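Local coordinates for protein isocitrate dehydrogenase [NAD] subunit 2, mitochondrial (Saccharomyces cerevisiae, PDB 3BLX) that catalyses the NAD-dependent oxidative decarboxylation of isocitrate to 2-oxoglutarate in the citric acid cycle and also binds the 5'-untranslated leaders of mitochondrial mRNAs, at residues Asn223-Val228 with Asp248-Leu253. Residues are numbered along the deposited sequence; the frame is centred on the assembly and turned at random.
Sequences NSVLKV and DILSDL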
loop_
_atom_site.group_PDB
_atom_site.type_symbol
_atom_site.label_atom_id
_atom_site.label_comp_id
_atom_site.label_asym_id
_atom_site.label_seq_id
_atom_site.Cartn_x
_atom_site.Cartn_y
_atom_site.Cartn_z
ATOM N N ASN B 223 31.381 11.668 32.636
ATOM C CA ASN B 223 32.678 12.108 33.131
ATOM C C ASN B 223 33.638 10.931 33.270
ATOM O O ASN B 223 34.807 10.997 32.894
ATOM C CB ASN B 223 32.538 12.858 34.461
ATOM C CG ASN B 223 31.705 14.132 34.339
ATOM O OD1 ASN B 223 31.688 14.794 33.293
ATOM N ND2 ASN B 223 31.013 14.485 35.421
ATOM N N SER B 224 33.129 9.842 33.808
ATOM C CA SER B 224 33.923 8.647 33.954
ATOM C C SER B 224 34.550 8.226 32.652
ATOM O O SER B 224 35.728 7.903 32.645
ATOM C CB SER B 224 33.082 7.500 34.484
ATOM O OG SER B 224 32.537 7.822 35.748
ATOM N N VAL B 225 33.802 8.200 31.548
ATOM C CA VAL B 225 34.450 7.742 30.332
ATOM C C VAL B 225 35.457 8.750 29.821
ATOM O O VAL B 225 36.476 8.355 29.273
ATOM C CB VAL B 225 33.517 7.139 29.207
ATOM C CG1 VAL B 225 32.154 6.722 29.751
ATOM C CG2 VAL B 225 33.415 8.032 28.002
ATOM N N LEU B 226 35.214 10.038 30.052
ATOM C CA LEU B 226 36.148 11.063 29.609
ATOM C C LEU B 226 37.446 10.924 30.390
ATOM O O LEU B 226 38.531 11.005 29.823
ATOM C CB LEU B 226 35.569 12.442 29.840
ATOM C CG LEU B 226 35.942 13.568 28.875
ATOM C CD1 LEU B 226 36.201 14.778 29.703
ATOM C CD2 LEU B 226 37.148 13.271 27.995
ATOM N N LYS B 227 37.334 10.695 31.694
ATOM C CA LYS B 227 38.512 10.595 32.528
ATOM C C LYS B 227 39.276 9.311 32.238
ATOM O O LYS B 227 40.459 9.349 31.897
ATOM C CB LYS B 227 38.142 10.662 34.007
ATOM C CG LYS B 227 37.596 12.014 34.466
ATOM C CD LYS B 227 37.514 12.029 35.999
ATOM C CE LYS B 227 36.979 13.359 36.525
ATOM N NZ LYS B 227 36.975 13.420 38.020
ATOM N N VAL B 228 38.589 8.179 32.354
ATOM C CA VAL B 228 39.206 6.876 32.151
ATOM C C VAL B 228 39.940 6.760 30.830
ATOM O O VAL B 228 40.965 6.112 30.759
ATOM C CB VAL B 228 38.180 5.739 32.212
ATOM C CG1 VAL B 228 38.879 4.406 32.160
ATOM C CG2 VAL B 228 37.418 5.801 33.506
ATOM N N ASP B 248 27.453 -3.503 30.437
ATOM C CA ASP B 248 27.941 -4.067 29.178
ATOM C C ASP B 248 28.957 -3.144 28.505
ATOM O O ASP B 248 30.051 -3.564 28.166
ATOM C CB ASP B 248 26.760 -4.318 28.217
ATOM C CG ASP B 248 26.303 -5.791 28.179
ATOM O OD1 ASP B 248 27.096 -6.692 28.548
ATOM O OD2 ASP B 248 25.149 -6.050 27.750
ATOM N N ILE B 249 28.568 -1.890 28.310
ATOM C CA ILE B 249 29.360 -0.888 27.603
ATOM C C ILE B 249 30.648 -0.483 28.329
ATOM O O ILE B 249 31.712 -0.375 27.723
ATOM C CB ILE B 249 28.532 0.390 27.392
ATOM C CG1 ILE B 249 27.339 0.111 26.482
ATOM C CG2 ILE B 249 29.373 1.504 26.828
ATOM C CD1 ILE B 249 26.302 1.191 26.556
ATOM N N LEU B 250 30.548 -0.249 29.630
ATOM C CA LEU B 250 31.712 0.150 30.402
ATOM C C LEU B 250 32.754 -0.945 30.491
ATOM O O LEU B 250 33.927 -0.692 30.289
ATOM C CB LEU B 250 31.319 0.626 31.797
ATOM C CG LEU B 250 30.574 1.961 31.787
ATOM C CD1 LEU B 250 30.431 2.495 33.205
ATOM C CD2 LEU B 250 31.280 2.958 30.876
ATOM N N SER B 251 32.342 -2.164 30.799
ATOM C CA SER B 251 33.306 -3.240 30.907
ATOM C C SER B 251 34.028 -3.534 29.577
ATOM O O SER B 251 35.215 -3.890 29.573
ATOM C CB SER B 251 32.675 -4.488 31.508
ATOM O OG SER B 251 31.688 -4.992 30.648
ATOM N N ASP B 252 33.335 -3.355 28.456
ATOM C CA ASP B 252 33.944 -3.574 27.135
ATOM C C ASP B 252 34.873 -2.424 26.716
ATOM O O ASP B 252 35.813 -2.608 25.956
ATOM C CB ASP B 252 32.867 -3.814 26.062
ATOM C CG ASP B 252 32.521 -5.306 25.875
ATOM O OD1 ASP B 252 32.400 -6.055 26.879
ATOM O OD2 ASP B 252 32.350 -5.726 24.705
ATOM N N LEU B 253 34.592 -1.236 27.220
ATOM C CA LEU B 253 35.465 -0.095 27.038
ATOM C C LEU B 253 36.741 -0.244 27.885
ATOM O O LEU B 253 37.823 0.101 27.454
ATOM C CB LEU B 253 34.699 1.169 27.416
ATOM C CG LEU B 253 35.338 2.531 27.299
ATOM C CD1 LEU B 253 34.281 3.576 27.055
ATOM C CD2 LEU B 253 36.071 2.827 28.554
#
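V225 meets L250 and L253 where two helices lie side by side on the sheet of the alpha/beta fold of isocitrate and isopropylmalate dehydrogenases. Helix 221-230 belongs to a beta-alpha-beta crossover from strand 215-220 to strand 238-242, which leads on to helix 244-258. The contact is sparse and wholly apolar: the CA atoms of V225 and L250 are 8.1 Å apart, and the gap is bridged by leucine methyls against CG1 and CB of V225. V225 CG1 lies close beside the backbone N (chi1 -19°), only roughly opposite the carbonyl carbon, and meets L250 CD2 at 4.0 Å. The two side chains cross at about a right angle. On L250, CG lies beside the backbone N (chi1 -70°), and the CD2 branch reaches back to the valine, although its CB does not face the other helix. L253, one turn on, comes directly across with CG anti to its own N (chi1 -179°). Strand 183-188 lies against this pair of helices through V187, which touches both S224 and L250; N245 and I246 of the neighbouring subunit 1 pack on V225 and L253. The same helix 244-258 carries D248 and D252, which by similarity bind magnesium; D252 forms a salt bridge with R114, a probable substrate-binding residue. L253 CD1 lies 4.2 Å from V225 CB, almost equidistant from CG1 and CG2 of V225.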